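Local coordinates for protein D-alanine--D-alanine ligase (Acinetobacter baumannii ACICU, PDB 5D8D) that catalyses the ATP-dependent joining of two D-alanine molecules into D-alanyl-D-alanine, a building block of the bacterial cell wall peptidoglycan, at residues G8-L13 against V40-F45; A61-H66 against Q74-L79; E249-I254 against T271-T276. One frame throughout, in Å; residues are numbered along the deposited sequence.

Contact 1. Residues G8-L13 against V40-F45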
# COMPACT_ATOMS: atom_id res chain seq x y z
N GLY A 8 21.78 10.28 18.15
CA GLY A 8 22.47 9.00 18.29
C GLY A 8 22.98 8.56 16.92
O GLY A 8 23.38 9.40 16.12
N LYS A 9 22.97 7.25 16.64
CA LYS A 9 23.60 6.74 15.40
C LYS A 9 22.57 6.77 14.31
O LYS A 9 21.54 6.15 14.48
CB LYS A 9 24.19 5.35 15.57
CG LYS A 9 25.44 5.33 16.42
CD LYS A 9 26.15 3.98 16.42
CE LYS A 9 27.04 3.80 15.19
NZ LYS A 9 27.08 2.37 14.79
N VAL A 10 22.82 7.51 13.22
CA VAL A 10 21.86 7.56 12.13
C VAL A 10 22.40 6.87 10.92
O VAL A 10 23.54 7.06 10.58
CB VAL A 10 21.18 8.94 11.89
CG1 VAL A 10 21.65 10.03 12.83
CG2 VAL A 10 21.14 9.34 10.43
N ALA A 11 21.54 6.05 10.30
CA ALA A 11 21.85 5.40 9.03
C ALA A 11 21.23 6.17 7.88
O ALA A 11 20.02 6.37 7.87
CB ALA A 11 21.34 3.98 9.03
N VAL A 12 22.05 6.59 6.93
CA VAL A 12 21.56 7.21 5.71
C VAL A 12 21.48 6.11 4.67
O VAL A 12 22.51 5.60 4.19
CB VAL A 12 22.46 8.34 5.26
CG1 VAL A 12 21.99 8.88 3.92
CG2 VAL A 12 22.42 9.43 6.31
N LEU A 13 20.24 5.75 4.35
CA LEU A 13 19.94 4.62 3.50
C LEU A 13 19.99 5.10 2.06
O LEU A 13 19.21 5.95 1.69
CB LEU A 13 18.55 4.03 3.88
CG LEU A 13 18.27 2.71 4.67
CD1 LEU A 13 19.46 2.06 5.30
CD2 LEU A 13 17.18 2.89 5.70
N VAL A 40 25.76 15.51 13.36
CA VAL A 40 25.05 14.24 13.59
C VAL A 40 25.95 13.06 13.20
O VAL A 40 26.76 13.19 12.31
CB VAL A 40 23.61 14.14 13.02
CG1 VAL A 40 23.03 15.45 12.55
CG2 VAL A 40 23.49 13.04 11.99
N GLN A 41 25.83 11.95 13.91
CA GLN A 41 26.68 10.77 13.67
C GLN A 41 26.03 9.97 12.58
O GLN A 41 25.37 8.99 12.86
CB GLN A 41 26.76 9.82 14.89
CG GLN A 41 27.53 10.27 16.10
CD GLN A 41 27.38 9.25 17.22
OE1 GLN A 41 27.77 8.09 17.08
NE2 GLN A 41 26.75 9.67 18.33
N ALA A 42 26.23 10.37 11.33
CA ALA A 42 25.63 9.68 10.19
C ALA A 42 26.62 8.71 9.52
O ALA A 42 27.83 8.97 9.52
CB ALA A 42 25.14 10.70 9.20
N GLU A 43 26.10 7.61 8.97
CA GLU A 43 26.90 6.64 8.20
C GLU A 43 26.08 6.19 7.01
O GLU A 43 24.90 5.89 7.12
CB GLU A 43 27.30 5.43 9.04
CG GLU A 43 27.95 5.78 10.38
CD GLU A 43 28.35 4.56 11.25
OE1 GLU A 43 27.82 3.45 11.03
OE2 GLU A 43 29.21 4.73 12.16
N ALA A 44 26.70 6.14 5.86
CA ALA A 44 26.08 5.48 4.73
C ALA A 44 25.70 3.99 5.01
O ALA A 44 26.43 3.24 5.66
CB ALA A 44 27.02 5.58 3.53
N PHE A 45 24.53 3.57 4.53
CA PHE A 45 24.10 2.18 4.64
C PHE A 45 23.48 1.88 3.32
O PHE A 45 22.40 2.41 3.00
CB PHE A 45 23.05 2.05 5.74
CG PHE A 45 22.77 0.63 6.15
CD1 PHE A 45 22.23 -0.28 5.26
CD2 PHE A 45 22.99 0.23 7.43
CE1 PHE A 45 21.96 -1.57 5.64
CE2 PHE A 45 22.73 -1.06 7.82
CZ PHE A 45 22.20 -1.95 6.92
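Gly-8 meets Gln-41 through its carbonyl: Gly-8 O lies 3.6 Å from Gln-41 CB. Its positive phi turns the chain out of helix 3-7 and into strand 9-13. Lys-9 follows. Its CG passes the amide oxygen of Gln-41, and its bent tail swings across the end of Glu-43. The salt bridge there is long, with Lys-9 NZ 4.0 Å from Glu-43 OE1. That same oxygen is hydrogen-bonded to Tyr-58 OH, so the lysine is probably a secondary partner.

Val-10 begins the regular parallel pairing. Val-10 N donates to Gln-41 O at 3.0 Å and 174°, nearly straight. Val-10 O accepts Glu-43 N, and also receives a CA-H...O contact from Ala-42. On the other face of the sheet Val-10 CG1 touches Val-40 CG2 at 3.6 Å, the two side chains crossing at about a right angle. Ala-11 points back to the Lys-9 face, where its CB packs against Phe-45 CB. Val-12 repeats the pair of hydrogen bonds: Val-12 N reaches Glu-43 O at 2.9 Å, and Val-12 O accepts Phe-45 N at the same length. With CG1 opposite the backbone N (chi1 175°), its CG2 is left to meet Ala-42 CB at 4.2 Å.

At Leu-13 the side chain runs beside that of Phe-45 in the same direction. Leu-13 CD1 sits 3.6 Å from Phe-45 CB and meets the ring obliquely. Leu-13 CA also lies close to Phe-45 O.

The pair belongs to a right-handed beta-alpha-beta unit, as in Rossmann-like folds. Its helix 21-37 covers the Val-12 and Ala-42 face through Leu-32 and Leu-35. Strand 60-63 bonds to the other edge of strand 9-13, which makes 9-13 the central strand of the three.

Contact 2. Residues A61-H66 against Q74-L79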
# COMPACT_ATOMS: atom_id res chain seq x y z
N ALA A 61 16.84 6.05 10.95
CA ALA A 61 17.21 6.03 9.57
C ALA A 61 16.68 7.24 8.80
O ALA A 61 15.54 7.65 8.98
CB ALA A 61 16.70 4.75 8.94
N PHE A 62 17.52 7.75 7.89
CA PHE A 62 17.15 8.81 6.93
C PHE A 62 17.10 8.11 5.59
O PHE A 62 18.14 7.64 5.13
CB PHE A 62 18.25 9.91 6.92
CG PHE A 62 17.86 11.16 6.20
CD1 PHE A 62 17.47 11.15 4.88
CD2 PHE A 62 17.92 12.39 6.84
CE1 PHE A 62 17.10 12.32 4.23
CE2 PHE A 62 17.55 13.56 6.20
CZ PHE A 62 17.14 13.52 4.89
N ILE A 63 15.91 8.02 4.98
CA ILE A 63 15.71 7.20 3.77
C ILE A 63 15.80 8.08 2.53
O ILE A 63 15.08 9.05 2.37
CB ILE A 63 14.36 6.47 3.74
CG1 ILE A 63 14.20 5.52 4.95
CG2 ILE A 63 14.21 5.69 2.43
CD1 ILE A 63 12.81 4.97 5.15
N VAL A 64 16.68 7.68 1.62
CA VAL A 64 16.87 8.41 0.40
C VAL A 64 17.17 7.39 -0.71
O VAL A 64 17.91 7.65 -1.66
CB VAL A 64 17.91 9.50 0.72
CG1 VAL A 64 19.30 9.17 0.21
CG2 VAL A 64 17.42 10.86 0.34
N LEU A 65 16.50 6.23 -0.58
CA LEU A 65 16.45 5.18 -1.61
C LEU A 65 15.31 5.50 -2.55
O LEU A 65 14.18 5.42 -2.16
CB LEU A 65 16.14 3.83 -0.96
CG LEU A 65 17.19 3.22 -0.06
CD1 LEU A 65 16.61 2.13 0.83
CD2 LEU A 65 18.32 2.66 -0.91
N HIS A 66 15.59 5.82 -3.80
CA HIS A 66 14.55 6.09 -4.74
C HIS A 66 14.16 4.82 -5.49
O HIS A 66 15.02 3.95 -5.77
CB HIS A 66 14.98 7.18 -5.72
CG HIS A 66 15.60 8.35 -5.05
ND1 HIS A 66 14.91 9.14 -4.16
CD2 HIS A 66 16.85 8.85 -5.10
CE1 HIS A 66 15.70 10.10 -3.72
NE2 HIS A 66 16.88 9.94 -4.27
N GLN A 74 8.79 -1.37 1.14
CA GLN A 74 9.65 -2.44 1.50
C GLN A 74 10.68 -2.09 2.58
O GLN A 74 10.78 -2.78 3.58
CB GLN A 74 10.41 -2.90 0.28
CG GLN A 74 9.53 -3.48 -0.81
CD GLN A 74 10.30 -4.25 -1.84
OE1 GLN A 74 9.72 -4.63 -2.83
NE2 GLN A 74 11.56 -4.54 -1.59
N ILE A 75 11.46 -1.05 2.37
CA ILE A 75 12.46 -0.70 3.36
C ILE A 75 11.75 -0.19 4.62
O ILE A 75 12.26 -0.39 5.71
CB ILE A 75 13.52 0.30 2.83
CG1 ILE A 75 14.74 0.43 3.77
CG2 ILE A 75 12.91 1.70 2.65
CD1 ILE A 75 15.61 -0.80 3.91
N GLN A 76 10.59 0.46 4.46
CA GLN A 76 9.80 0.94 5.62
C GLN A 76 9.25 -0.27 6.41
O GLN A 76 9.16 -0.26 7.63
CB GLN A 76 8.63 1.79 5.16
CG GLN A 76 8.95 3.14 4.50
CD GLN A 76 9.58 3.03 3.13
OE1 GLN A 76 9.59 1.99 2.53
NE2 GLN A 76 10.12 4.11 2.65
N GLY A 77 8.89 -1.34 5.68
CA GLY A 77 8.53 -2.62 6.28
C GLY A 77 9.59 -3.13 7.23
O GLY A 77 9.30 -3.43 8.42
N VAL A 78 10.84 -3.18 6.74
CA VAL A 78 11.93 -3.69 7.61
C VAL A 78 12.16 -2.79 8.81
O VAL A 78 12.40 -3.26 9.92
CB VAL A 78 13.29 -4.13 6.92
CG1 VAL A 78 13.16 -4.42 5.42
CG2 VAL A 78 14.44 -3.22 7.23
N LEU A 79 12.04 -1.50 8.59
CA LEU A 79 12.29 -0.57 9.65
C LEU A 79 11.22 -0.68 10.73
O LEU A 79 11.55 -0.62 11.90
CB LEU A 79 12.39 0.86 9.11
CG LEU A 79 13.65 1.10 8.29
CD1 LEU A 79 13.43 2.36 7.53
CD2 LEU A 79 14.90 1.25 9.16
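The side-chain amide of Gln-76 is the flat group that touches across this contact. Its NE2 lies 3.8 Å from Ile-63 CD1, and the two side chains cross at a slant. A bend at chi2 (70°) folds the glutamine back toward the strand. The ring of His-66, with Val-64 O over one face and offset toward the rim, lies away from the helix.

Aliphatic tips make the rest. Ile-63 and Leu-79 reach toward each other tip to tip, with Ile-63 CD1 3.6 Å from Leu-79 CD1. The other leucine branch, Leu-79 CD2, rests on Ala-61 CB at 3.9 Å. Further along, Leu-65 CD1 meets Ile-75 CG1 at 3.9 Å, the side chains at about a right angle. Ile-75 CG2 turns to Ile-63 CD1 at 4.1 Å.

Helix 74-79 runs nearly antiparallel to strand 61-63, its axis 11.0 Å away. Gln-74, Ile-75 and Val-78 also pack on the second subunit, another copy of the protein. Between strand and helix the contact is buried and almost entirely apolar, so it rests on the fit of aliphatic groups. The amide nitrogen of Gln-76 that touches Ile-63 is held by a hydrogen bond to Gly-70 O.

Contact 3. Residues E249-I254 against T271-T276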
# COMPACT_ATOMS: atom_id res chain seq x y z
N GLU A 249 3.61 11.37 5.07
CA GLU A 249 4.01 12.07 6.32
C GLU A 249 5.38 12.68 6.16
O GLU A 249 6.21 12.13 5.44
CB GLU A 249 4.11 11.13 7.52
CG GLU A 249 2.81 10.70 8.18
CD GLU A 249 3.09 9.72 9.32
OE1 GLU A 249 3.47 10.17 10.44
OE2 GLU A 249 3.00 8.48 9.09
N GLY A 250 5.60 13.80 6.85
CA GLY A 250 6.92 14.42 6.91
C GLY A 250 7.31 15.28 5.70
O GLY A 250 7.22 16.48 5.73
N TRP A 251 7.74 14.66 4.64
CA TRP A 251 8.22 15.40 3.53
C TRP A 251 7.93 14.62 2.28
O TRP A 251 7.52 13.51 2.36
CB TRP A 251 9.71 15.65 3.73
CG TRP A 251 10.58 14.48 3.49
CD1 TRP A 251 10.60 13.31 4.17
CD2 TRP A 251 11.61 14.39 2.50
NE1 TRP A 251 11.57 12.48 3.66
CE2 TRP A 251 12.20 13.12 2.62
CE3 TRP A 251 12.09 15.26 1.51
CZ2 TRP A 251 13.24 12.70 1.79
CZ3 TRP A 251 13.13 14.84 0.67
CH2 TRP A 251 13.69 13.57 0.83
N GLY A 252 8.13 15.24 1.14
CA GLY A 252 7.69 14.70 -0.14
C GLY A 252 7.20 15.80 -1.08
O GLY A 252 7.22 17.00 -0.75
N ARG A 253 6.75 15.39 -2.25
CA ARG A 253 6.27 16.30 -3.27
C ARG A 253 4.94 15.78 -3.79
O ARG A 253 4.77 14.55 -3.93
CB ARG A 253 7.23 16.34 -4.43
CG ARG A 253 8.56 17.03 -4.18
CD ARG A 253 9.53 16.84 -5.35
NE ARG A 253 8.82 17.02 -6.62
CZ ARG A 253 9.10 16.42 -7.77
NH1 ARG A 253 10.13 15.59 -7.89
NH2 ARG A 253 8.32 16.69 -8.83
N ILE A 254 4.02 16.71 -4.09
CA ILE A 254 2.86 16.43 -4.90
C ILE A 254 3.03 17.17 -6.19
O ILE A 254 3.34 18.36 -6.19
CB ILE A 254 1.60 16.98 -4.24
CG1 ILE A 254 1.41 16.35 -2.84
CG2 ILE A 254 0.39 16.77 -5.16
CD1 ILE A 254 0.73 15.00 -2.83
N THR A 271 7.09 10.19 -2.35
CA THR A 271 7.41 10.00 -0.91
C THR A 271 8.89 9.88 -0.53
O THR A 271 9.20 9.90 0.67
CB THR A 271 6.74 8.74 -0.35
OG1 THR A 271 7.13 7.62 -1.15
CG2 THR A 271 5.27 8.88 -0.37
N VAL A 272 9.79 9.70 -1.51
CA VAL A 272 11.26 9.96 -1.31
C VAL A 272 11.85 10.79 -2.45
O VAL A 272 12.36 10.27 -3.44
CB VAL A 272 12.07 8.68 -0.84
CG1 VAL A 272 11.34 7.37 -1.06
CG2 VAL A 272 13.49 8.59 -1.39
N PRO A 273 11.74 12.12 -2.34
CA PRO A 273 12.29 12.94 -3.39
C PRO A 273 13.81 12.99 -3.40
O PRO A 273 14.47 12.73 -2.37
CB PRO A 273 11.75 14.34 -3.09
CG PRO A 273 10.60 14.13 -2.19
CD PRO A 273 10.90 12.90 -1.42
N GLY A 274 14.35 13.35 -4.56
CA GLY A 274 15.73 13.67 -4.72
C GLY A 274 16.25 14.69 -3.71
O GLY A 274 15.52 15.59 -3.25
N MET A 275 17.49 14.45 -3.30
CA MET A 275 18.26 15.39 -2.55
C MET A 275 19.59 15.64 -3.28
O MET A 275 20.55 16.14 -2.68
CB MET A 275 18.39 14.89 -1.11
CG MET A 275 17.06 14.92 -0.35
SD MET A 275 16.53 16.57 0.15
CE MET A 275 17.51 16.82 1.62
N THR A 276 19.63 15.34 -4.58
CA THR A 276 20.74 15.77 -5.40
C THR A 276 20.78 17.30 -5.55
O THR A 276 19.81 18.01 -5.29
CB THR A 276 20.69 15.25 -6.83
OG1 THR A 276 19.69 15.97 -7.56
CG2 THR A 276 20.43 13.76 -6.85
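Pro-273 lies flat over the indole of Trp-251, and this is the tight part of the contact. Pro-273 CD stands 3.7 Å from the centroid of the six-membered ring, only 16° off its normal, a clear CH-pi contact. Next to it, Pro-273 CG presses on Gly-252 CA at 3.6 Å. Gly-252 has a phi of 143° and a psi near 180°, at which a side chain would run into the preceding carbonyl oxygen. The carbonyl of Pro-273 also comes close, with its O 3.4 Å from Trp-251 CH2. The tryptophan reaches this place because CG sits between the backbone N and the carbonyl carbon (chi1 75°).

Met-275 fits less closely. Its CG is 3.8 Å from Trp-251 CH2, and its sulfur makes an oblique Met-aromatic contact, SD 4.9 Å from the six-ring centroid.

The looser, partly exposed side belongs to Arg-253. Its aliphatic part slides past the proline, CD at 4.0 Å from Pro-273 CB. Its head turns to other partners: NE bonds to Thr-185 OG1, and NH2 forms a salt bridge with Asp-255, a predicted magnesium ligand. The arginine may therefore help to position that carboxylate.

The loop follows strand 264-270, which pairs antiparallel with strand 252-259 in the ATP-grasp domain. Val-281 of helix 280-286 packs on Trp-251, Arg-253 and Pro-273. Helix 292-301 covers Trp-251 and Met-275 through Ile-299.

In the fold
From the N terminus, contact 1 closes first, bringing strand 41-45 beside strand 9-13 after the helix 21-37. Contact 2 opens later and closes a short loop, folding helix 74-81 back onto strand 60-63. Contact 3 closes last, around the hairpin of strands 252-259 and 264-270. The three follow in series; none nests in or crosses another. Contacts 1 and 2 share the parallel sheet, where Ala-11 and Leu-13 bond to Phe-62. Contacts 2 and 3 meet at His-66, whose ND1 bonds to Val-272 O. That bond ties the N-terminal region to the ATP-grasp part. Contacts 1 and 3 do not touch.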